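Local coordinates for aromatic amino acid beta-eliminating lyase/threonine aldolase (Exiguobacterium sibiricum, PDB 3LWS), which is a pyridoxal-phosphate-dependent enzyme of the beta-eliminating lyase family, built on the fold of the aminotransferase superfamily and modelled with the cofactor joined to a lysine, at residues Q15-G20 with I331-Y337; D58-M62 with A190-G195; W82-T86 with G169-H173; G277-T281 with H291-D295. One frame throughout, in Å; residues are numbered along the deposited sequence.

Contact 1 of 4, residues Q15-G20 with I331-Y337; sequences QISGHG and ISVGDAY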
# COMPACT_ATOMS: atom_id res chain seq x y z
N GLN A 15 -18.20 13.63 -19.86
CA GLN A 15 -17.19 14.61 -19.45
C GLN A 15 -16.13 14.73 -20.51
O GLN A 15 -15.87 13.75 -21.26
CB GLN A 15 -16.50 14.18 -18.15
CG GLN A 15 -17.42 13.99 -16.98
CD GLN A 15 -18.00 12.60 -16.93
OE1 GLN A 15 -17.30 11.62 -17.21
NE2 GLN A 15 -19.29 12.49 -16.58
N ILE A 16 -15.50 15.91 -20.57
CA ILE A 16 -14.35 16.12 -21.42
C ILE A 16 -13.07 15.52 -20.82
O ILE A 16 -12.17 15.08 -21.55
CB ILE A 16 -14.15 17.61 -21.80
CG1 ILE A 16 -13.93 18.46 -20.56
CG2 ILE A 16 -15.39 18.11 -22.60
CD1 ILE A 16 -13.57 19.90 -20.85
N SER A 17 -12.98 15.49 -19.49
CA SER A 17 -11.76 15.06 -18.82
C SER A 17 -11.97 13.72 -18.21
O SER A 17 -13.09 13.32 -17.92
CB SER A 17 -11.34 16.02 -17.73
OG SER A 17 -12.32 16.06 -16.70
N GLY A 18 -10.86 13.03 -18.01
CA GLY A 18 -10.88 11.73 -17.35
C GLY A 18 -11.34 10.54 -18.15
O GLY A 18 -11.53 10.58 -19.38
N HIS A 19 -11.51 9.46 -17.40
CA HIS A 19 -11.80 8.18 -17.96
C HIS A 19 -13.19 7.68 -17.65
O HIS A 19 -13.55 6.61 -18.12
CB HIS A 19 -10.79 7.17 -17.41
CG HIS A 19 -9.46 7.25 -18.07
ND1 HIS A 19 -9.31 7.23 -19.44
CD2 HIS A 19 -8.22 7.31 -17.55
CE1 HIS A 19 -8.03 7.32 -19.73
NE2 HIS A 19 -7.34 7.38 -18.61
N GLY A 20 -13.95 8.44 -16.86
CA GLY A 20 -15.16 7.93 -16.25
C GLY A 20 -15.05 7.86 -14.75
O GLY A 20 -14.03 8.24 -14.17
N ILE A 331 -7.42 19.93 -16.72
CA ILE A 331 -8.08 19.00 -17.67
C ILE A 331 -7.05 17.96 -18.07
O ILE A 331 -5.97 18.33 -18.53
CB ILE A 331 -8.49 19.75 -18.96
CG1 ILE A 331 -9.45 20.91 -18.68
CG2 ILE A 331 -9.06 18.76 -19.99
CD1 ILE A 331 -10.70 20.57 -17.89
N SER A 332 -7.35 16.68 -17.90
CA SER A 332 -6.51 15.60 -18.46
C SER A 332 -7.40 14.71 -19.34
O SER A 332 -8.36 14.14 -18.85
CB SER A 332 -5.90 14.78 -17.33
OG SER A 332 -4.98 15.56 -16.55
N VAL A 333 -7.10 14.61 -20.63
CA VAL A 333 -8.00 13.87 -21.55
C VAL A 333 -7.73 12.35 -21.49
O VAL A 333 -6.56 11.88 -21.51
CB VAL A 333 -7.92 14.43 -23.03
CG1 VAL A 333 -8.73 13.54 -24.04
CG2 VAL A 333 -8.42 15.86 -23.11
N GLY A 334 -8.84 11.60 -21.45
CA GLY A 334 -8.85 10.14 -21.40
C GLY A 334 -10.03 9.59 -22.19
O GLY A 334 -10.50 10.23 -23.13
N ASP A 335 -10.55 8.44 -21.77
CA ASP A 335 -11.58 7.73 -22.53
C ASP A 335 -12.92 8.47 -22.56
O ASP A 335 -13.68 8.31 -23.49
CB ASP A 335 -11.79 6.31 -21.98
CG ASP A 335 -10.71 5.34 -22.42
OD1 ASP A 335 -9.99 5.63 -23.40
OD2 ASP A 335 -10.59 4.28 -21.80
N ALA A 336 -13.19 9.31 -21.56
CA ALA A 336 -14.47 9.98 -21.48
C ALA A 336 -14.81 10.88 -22.67
O ALA A 336 -15.93 10.78 -23.20
CB ALA A 336 -14.61 10.73 -20.17
N TYR A 337 -13.86 11.72 -23.10
CA TYR A 337 -14.06 12.63 -24.21
C TYR A 337 -14.50 11.90 -25.48
O TYR A 337 -15.43 12.34 -26.15
CB TYR A 337 -12.81 13.43 -24.54
CG TYR A 337 -13.02 14.49 -25.61
CD1 TYR A 337 -13.78 15.61 -25.34
CD2 TYR A 337 -12.46 14.37 -26.87
CE1 TYR A 337 -13.99 16.58 -26.29
CE2 TYR A 337 -12.64 15.33 -27.83
CZ TYR A 337 -13.41 16.44 -27.53
OH TYR A 337 -13.64 17.44 -28.42
O HOH W 1 -18.10 11.08 -21.39
O HOH W 2 -11.58 12.34 -21.30
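Residues 15-20, an N-terminal loop, wrap round the turn 331-337 that leaves strand 326-332 of the four-stranded antiparallel sheet. The contact is held mainly by backbone polar atoms in the fold type I (aminotransferase-like) architecture. Gly18 gives its N-H to Ser332 O at 2.9 Å, almost perfectly straight at 178°, and its own carbonyl oxygen receives Ala336 N at 3.0 Å. One glycine thus grips both the end of the strand and the turn that follows. His19 adds a side-chain bond: ND1 accepts the N-H of Asp335 N at 2.9 Å, with the donor tilted 27° from the ring plane. The other ring nitrogen, NE2, hydrogen-bonds Gly207 O, so the imidazole links Asp335 N to the residue following the cofactor-bearing Lys206. The Asp335 carboxylate turns to Arg254, Arg257 and Tyr261.

The apolar end belongs to Ile16. A chi1 of 60° sets CG1 between the backbone N and the carbonyl carbon, carrying Ile16 CD1 to Ile331 CD1 at 4.2 Å and leaving Ile16 CG2 4.0 Å from Tyr337 CD1. Helix 258-273 covers this side, placing Phe272 against Ile16 and Leu268 against Tyr337. One water bridges the two segments, accepting from Gly334 N at 2.8 Å and from Tyr337 N at 3.0 Å while sitting close to Ile16 O and Gly18 O.

Contact 2 of 4, residues D58-M62 with A190-G195; sequences DVLGM and AAEIAG
Ala194 and Leu60 carry this helix-end contact, with the selenomethionine at position 62 next in the surface it buries. Ala194 points its CB at the end of helix 49-60, where the methyl sits 3.5 Å from Leu60 O and also touches the leucine side chain. Leu60 starts out heading away from helix 190-194, but it bends back at its tip: Leu60 CD2 reaches the methyl of Ala194 CB at 4.1 Å and is equally far, 4.1 Å, from Ala190 CB. These two alanines stand one helical turn apart, and the leucine methyl rests against both. The small alanine side chains, Ala191 among them, are consistent with the close backbones, Leu60 CA lying 4.3 Å from Ala191 CA. Further along the same rim, Val59 CG1 packs on Ala190 CB at 3.9 Å.

Residue 62 closes the other end. Its chain, bent at chi2 and chi3, heads for Ala194 at the last turn of helix 190-194, although the exact position of its terminal CE is doubtful. No hydrogen bond crosses the contact; it is apolar packing, and strands 199-203 and 214-218 form its floor, with Leu60 on Ile202 and Ala217, and Ala194 on Ile200.

Helix 49-60 stops here in a Schellman motif, with Gly61 at positive phi as the C-prime residue: Met62 N returns to Ala57 O, and the bond from Gly61 N to Asp58 O is weak. The result is a helix end fitted against a short helix on one face of the central sheet of this alpha/beta fold.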
# COMPACT_ATOMS: atom_id res chain seq x y z
N ASP A 58 11.93 -3.86 -18.99
CA ASP A 58 12.10 -3.86 -20.44
C ASP A 58 11.51 -2.64 -21.10
O ASP A 58 12.14 -2.05 -21.96
CB ASP A 58 11.43 -5.08 -21.08
CG ASP A 58 12.20 -6.36 -20.87
OD1 ASP A 58 13.38 -6.32 -20.43
OD2 ASP A 58 11.62 -7.42 -21.19
N VAL A 59 10.30 -2.26 -20.70
CA VAL A 59 9.62 -1.12 -21.32
C VAL A 59 10.41 0.15 -21.10
O VAL A 59 10.51 0.99 -21.99
CB VAL A 59 8.19 -0.90 -20.80
CG1 VAL A 59 7.67 0.46 -21.26
CG2 VAL A 59 7.29 -2.03 -21.24
N LEU A 60 10.99 0.29 -19.93
CA LEU A 60 11.81 1.46 -19.64
C LEU A 60 13.29 1.26 -20.00
O LEU A 60 14.05 2.18 -19.90
CB LEU A 60 11.65 1.87 -18.18
CG LEU A 60 10.20 2.21 -17.78
CD1 LEU A 60 10.04 2.34 -16.26
CD2 LEU A 60 9.73 3.48 -18.47
N GLY A 61 13.68 0.05 -20.40
CA GLY A 61 15.09 -0.21 -20.78
C GLY A 61 16.07 -0.11 -19.63
O GLY A 61 17.18 0.36 -19.81
N MSE A 62 15.65 -0.56 -18.45
CA MSE A 62 16.47 -0.55 -17.23
C MSE A 62 16.74 -1.99 -16.81
O MSE A 62 15.98 -2.90 -17.16
CB MSE A 62 15.72 0.13 -16.08
CG MSE A 62 15.43 1.65 -16.31
SE MSE A 62 17.01 2.79 -16.22
CE MSE A 62 16.50 3.81 -17.79
N ALA A 190 9.05 4.89 -24.59
CA ALA A 190 9.31 5.03 -23.14
C ALA A 190 10.81 4.78 -22.80
O ALA A 190 11.38 5.50 -21.96
CB ALA A 190 8.39 4.11 -22.33
N ALA A 191 11.45 3.82 -23.47
CA ALA A 191 12.85 3.52 -23.21
C ALA A 191 13.75 4.65 -23.67
O ALA A 191 14.72 4.98 -22.98
CB ALA A 191 13.26 2.18 -23.83
N GLU A 192 13.45 5.29 -24.82
CA GLU A 192 14.31 6.39 -25.28
C GLU A 192 14.30 7.61 -24.32
O GLU A 192 15.30 8.33 -24.16
CB GLU A 192 13.93 6.84 -26.70
CG GLU A 192 14.27 5.81 -27.79
CD GLU A 192 13.67 6.13 -29.17
OE1 GLU A 192 12.60 6.79 -29.25
OE2 GLU A 192 14.27 5.68 -30.17
N ILE A 193 13.15 7.87 -23.70
CA ILE A 193 13.06 8.96 -22.74
C ILE A 193 13.76 8.48 -21.48
O ILE A 193 14.71 9.13 -21.03
CB ILE A 193 11.61 9.41 -22.49
CG1 ILE A 193 10.96 9.93 -23.80
CG2 ILE A 193 11.58 10.54 -21.42
CD1 ILE A 193 11.55 11.27 -24.35
N ALA A 194 13.31 7.35 -20.94
CA ALA A 194 13.87 6.75 -19.71
C ALA A 194 15.38 6.51 -19.73
O ALA A 194 16.01 6.56 -18.67
CB ALA A 194 13.18 5.48 -19.38
N GLY A 195 15.93 6.26 -20.92
CA GLY A 195 17.37 6.02 -21.11
C GLY A 195 18.30 7.17 -20.73
O GLY A 195 19.47 6.94 -20.47

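Contact 3 of 4, residues W82-T86 with G169-H173; sequences WSDET and GIRLH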
# COMPACT_ATOMS: atom_id res chain seq x y z
N TRP A 82 20.07 7.29 -3.88
CA TRP A 82 21.09 8.13 -4.50
C TRP A 82 21.81 9.04 -3.50
O TRP A 82 23.01 9.19 -3.60
CB TRP A 82 20.54 8.98 -5.65
CG TRP A 82 19.94 8.19 -6.81
CD1 TRP A 82 18.72 8.42 -7.38
CD2 TRP A 82 20.52 7.08 -7.54
NE1 TRP A 82 18.50 7.54 -8.41
CE2 TRP A 82 19.60 6.73 -8.55
CE3 TRP A 82 21.74 6.39 -7.47
CZ2 TRP A 82 19.83 5.66 -9.43
CZ3 TRP A 82 21.97 5.35 -8.36
CH2 TRP A 82 21.01 4.99 -9.32
N SER A 83 21.10 9.61 -2.54
CA SER A 83 21.74 10.40 -1.50
C SER A 83 22.80 9.54 -0.78
O SER A 83 23.94 9.96 -0.62
CB SER A 83 20.71 10.91 -0.50
OG SER A 83 21.33 11.51 0.61
N ASP A 84 22.41 8.32 -0.39
CA ASP A 84 23.34 7.37 0.26
C ASP A 84 24.53 7.01 -0.65
O ASP A 84 25.65 6.97 -0.20
CB ASP A 84 22.62 6.07 0.68
CG ASP A 84 21.79 6.21 1.96
OD1 ASP A 84 21.78 7.26 2.65
OD2 ASP A 84 21.13 5.22 2.29
N GLU A 85 24.27 6.75 -1.92
CA GLU A 85 25.34 6.38 -2.82
C GLU A 85 26.37 7.50 -3.02
O GLU A 85 27.56 7.24 -3.20
CB GLU A 85 24.76 5.97 -4.16
CG GLU A 85 25.78 5.64 -5.21
CD GLU A 85 25.18 4.89 -6.34
OE1 GLU A 85 24.61 3.81 -6.10
OE2 GLU A 85 25.26 5.39 -7.47
N THR A 86 25.92 8.75 -2.99
CA THR A 86 26.79 9.90 -3.25
C THR A 86 27.29 10.61 -2.01
O THR A 86 27.96 11.63 -2.14
CB THR A 86 26.03 11.00 -4.04
OG1 THR A 86 24.87 11.38 -3.29
CG2 THR A 86 25.64 10.49 -5.45
N GLY A 169 28.52 13.82 -12.04
CA GLY A 169 28.26 12.86 -10.96
C GLY A 169 26.95 13.00 -10.22
O GLY A 169 26.79 12.41 -9.19
N ILE A 170 26.02 13.79 -10.76
CA ILE A 170 24.68 13.97 -10.20
C ILE A 170 23.74 12.91 -10.76
O ILE A 170 23.64 12.76 -11.96
CB ILE A 170 24.14 15.39 -10.59
CG1 ILE A 170 24.98 16.48 -9.89
CG2 ILE A 170 22.65 15.50 -10.26
CD1 ILE A 170 25.03 17.76 -10.58
N ARG A 171 23.01 12.20 -9.91
CA ARG A 171 22.06 11.20 -10.39
C ARG A 171 20.82 11.90 -10.94
O ARG A 171 20.40 12.91 -10.38
CB ARG A 171 21.68 10.23 -9.27
CG ARG A 171 22.87 9.40 -8.75
CD ARG A 171 23.38 8.34 -9.75
NE ARG A 171 24.53 7.64 -9.15
CZ ARG A 171 25.78 8.10 -9.10
NH1 ARG A 171 26.15 9.25 -9.67
NH2 ARG A 171 26.70 7.39 -8.46
N LEU A 172 20.27 11.42 -12.04
CA LEU A 172 19.10 12.04 -12.65
C LEU A 172 17.90 11.13 -12.53
O LEU A 172 17.87 10.00 -13.05
CB LEU A 172 19.37 12.44 -14.08
CG LEU A 172 18.44 13.45 -14.72
CD1 LEU A 172 18.46 14.75 -13.98
CD2 LEU A 172 18.88 13.63 -16.18
N HIS A 173 16.90 11.62 -11.80
CA HIS A 173 15.70 10.84 -11.55
C HIS A 173 14.50 11.41 -12.30
O HIS A 173 14.29 12.63 -12.30
CB HIS A 173 15.38 10.78 -10.07
CG HIS A 173 14.08 10.08 -9.78
ND1 HIS A 173 13.96 8.70 -9.81
CD2 HIS A 173 12.83 10.56 -9.59
CE1 HIS A 173 12.70 8.37 -9.57
NE2 HIS A 173 11.99 9.48 -9.44
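Arg171 crosses the face of the Trp82 indole and holds Glu85 with its end, joining the last turns of helix 71-86 to the start of strand 171-176. The ionic part is a salt bridge in which the guanidinium approaches side-on and gives two nitrogens to one oxygen. Arg171 NH2 reaches Glu85 OE2 at 2.7 Å, on the anti lone pair of that oxygen, with an N-H...O angle of 151°. Arg171 NE meets the same Glu85 OE2 at 2.9 Å. The oxygen lies in the guanidinium plane, yet the carboxylate is turned 57° from it, so the pair is not the flat, two-oxygen kind.

The aliphatic part is CH-pi packing. Arg171 CD stands 3.7 Å from the centroid of the Trp82 six-membered ring, over the face, and Arg171 CG rides 3.2 Å above the Trp82 ring plane nearer its rim. A bend at chi2 lays the chain across the indole and turns the charged end towards the helix. Ring and guanidinium planes stand 72° apart, so the cation presents an edge to the Trp82 ring while Thr86 CG2 lies over one guanidinium face, 4.3 Å above its plane.

Outside the pair, Trp82 NE1 bonds Ser199 OG, which His173 ND1 also meets, and Phe222 stacks on the indole. The Trp82 NE1 bond and the Phe222 stack would limit rotation of the ring against which the arginine is laid.

Helix and strand run nearly antiparallel, the helix packed on a face of the central seven-stranded mixed sheet, as in the large domain of fold type I pyridoxal-phosphate enzymes.

Contact 4 of 4, residues G277-T281 with H291-D295; sequences GVHTT and HLHFD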
# COMPACT_ATOMS: atom_id res chain seq x y z
N GLY A 277 -12.53 35.79 -21.90
CA GLY A 277 -12.29 35.64 -20.46
C GLY A 277 -11.72 34.28 -20.04
O GLY A 277 -11.70 33.95 -18.86
N VAL A 278 -11.26 33.48 -21.02
CA VAL A 278 -10.85 32.09 -20.77
C VAL A 278 -9.61 31.78 -21.53
O VAL A 278 -9.57 32.02 -22.73
CB VAL A 278 -11.88 31.09 -21.31
CG1 VAL A 278 -11.37 29.67 -21.12
CG2 VAL A 278 -13.24 31.27 -20.63
N HIS A 279 -8.59 31.23 -20.88
CA HIS A 279 -7.46 30.67 -21.63
C HIS A 279 -6.86 29.41 -21.01
O HIS A 279 -7.18 29.03 -19.86
CB HIS A 279 -6.38 31.73 -21.88
CG HIS A 279 -5.59 32.10 -20.68
ND1 HIS A 279 -6.03 33.04 -19.78
CD2 HIS A 279 -4.35 31.74 -20.28
CE1 HIS A 279 -5.11 33.22 -18.85
NE2 HIS A 279 -4.08 32.44 -19.13
N THR A 280 -6.03 28.72 -21.79
CA THR A 280 -5.31 27.57 -21.27
C THR A 280 -3.84 27.92 -21.03
O THR A 280 -3.32 28.90 -21.57
CB THR A 280 -5.51 26.28 -22.12
OG1 THR A 280 -4.86 26.40 -23.39
CG2 THR A 280 -7.02 25.98 -22.33
N THR A 281 -3.22 27.15 -20.16
CA THR A 281 -1.80 27.23 -19.89
C THR A 281 -1.39 25.76 -19.88
O THR A 281 -2.00 24.97 -19.17
CB THR A 281 -1.51 27.91 -18.52
OG1 THR A 281 -1.98 27.05 -17.47
CG2 THR A 281 -2.20 29.27 -18.44
N HIS A 291 -3.97 23.37 -18.03
CA HIS A 291 -4.81 24.05 -17.06
C HIS A 291 -5.72 25.02 -17.76
O HIS A 291 -5.33 25.63 -18.75
CB HIS A 291 -4.01 24.75 -15.97
CG HIS A 291 -3.35 23.81 -15.00
ND1 HIS A 291 -2.49 24.23 -14.02
CD2 HIS A 291 -3.43 22.45 -14.87
CE1 HIS A 291 -2.05 23.19 -13.33
NE2 HIS A 291 -2.62 22.10 -13.82
N LEU A 292 -6.92 25.15 -17.24
CA LEU A 292 -7.96 25.99 -17.80
C LEU A 292 -8.22 27.10 -16.79
O LEU A 292 -8.76 26.84 -15.71
CB LEU A 292 -9.22 25.16 -18.01
CG LEU A 292 -10.45 25.88 -18.57
CD1 LEU A 292 -10.13 26.47 -19.95
CD2 LEU A 292 -11.62 24.90 -18.63
N HIS A 293 -7.84 28.31 -17.17
CA HIS A 293 -7.98 29.57 -16.42
C HIS A 293 -9.16 30.45 -16.90
O HIS A 293 -9.29 30.73 -18.10
CB HIS A 293 -6.74 30.41 -16.73
CG HIS A 293 -5.48 29.86 -16.16
ND1 HIS A 293 -4.50 30.67 -15.64
CD2 HIS A 293 -5.03 28.60 -16.03
CE1 HIS A 293 -3.49 29.92 -15.21
NE2 HIS A 293 -3.80 28.66 -15.42
N PHE A 294 -9.97 30.92 -15.95
CA PHE A 294 -11.07 31.83 -16.15
C PHE A 294 -10.76 33.14 -15.40
O PHE A 294 -10.46 33.11 -14.20
CB PHE A 294 -12.38 31.26 -15.58
CG PHE A 294 -12.77 29.92 -16.14
CD1 PHE A 294 -12.31 28.73 -15.58
CD2 PHE A 294 -13.61 29.84 -17.24
CE1 PHE A 294 -12.67 27.50 -16.11
CE2 PHE A 294 -13.97 28.61 -17.76
CZ PHE A 294 -13.51 27.45 -17.21
N ASP A 295 -10.88 34.27 -16.08
CA ASP A 295 -10.81 35.57 -15.41
C ASP A 295 -12.01 35.65 -14.45
O ASP A 295 -13.11 35.21 -14.77
CB ASP A 295 -10.82 36.73 -16.42
CG ASP A 295 -9.42 36.97 -17.11
OD1 ASP A 295 -8.38 36.42 -16.70
OD2 ASP A 295 -9.38 37.76 -18.08
O HOH W 3 -14.11 34.02 -17.05
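His279, His293 and Thr281 interlock on one face of a two-stranded antiparallel ladder. The ring of His279, carried by a chi1 of 73°, lies over His293 so that His293 CB sits 4.0 Å from the His279 centroid, under the ring face. The two imidazoles themselves meet obliquely, their planes 45° apart. Thr281 approaches His293 at about a right angle and sets CG2 over a face of its ring, 3.6 Å from the centroid. Tyr326 of the next strand also meets that imidazole, its plane nearly parallel.

The other face, with Val278, Thr280, Leu292 and Phe294, is mostly apolar. Val278 and Phe294 run side by side, Val278 CG2 to Phe294 CD2 at 3.7 Å, and Val278 CG1 also touches Leu292 CD1 at 3.6 Å. Phe272 of helix 258-273 covers Thr280 and Leu292, and Phe356 packs on Val278 and Phe294.

Between the faces the backbones pair in register. His279 and His293 exchange two bonds, each 2.9 Å between one residue's N and the other's O, and Thr281 and His291 also exchange two. Asp295 N closes the row on Gly277 O, and a water links that oxygen to Asp295 O. This is a beta hairpin, with 278-281 an edge strand of the four-stranded antiparallel sheet.

How the contacts relate
Contact 1 closes the longest loop: the N-terminal residues 15-20 meet 331-337, near the end of the chain, and the other three contacts are nested within it. Contact 2 joins 58-62 to 190-195 and encloses contact 3, which pairs 82-86 with 169-173. Contact 4 opens only after contact 2 has closed, and its hairpin spans just a short loop. No pair crosses. Contact 2 joins two helices packed on the seven-stranded sheet, while contact 3, its centre 19 Å away, joins a helix to one of that sheet's strands. Contacts 1 and 4 both reach the four-stranded antiparallel sheet, with nearest atoms about 4 Å apart. Contact 1 brings the N-terminal loop to that sheet, on the other side of the chain's centre from contact 3.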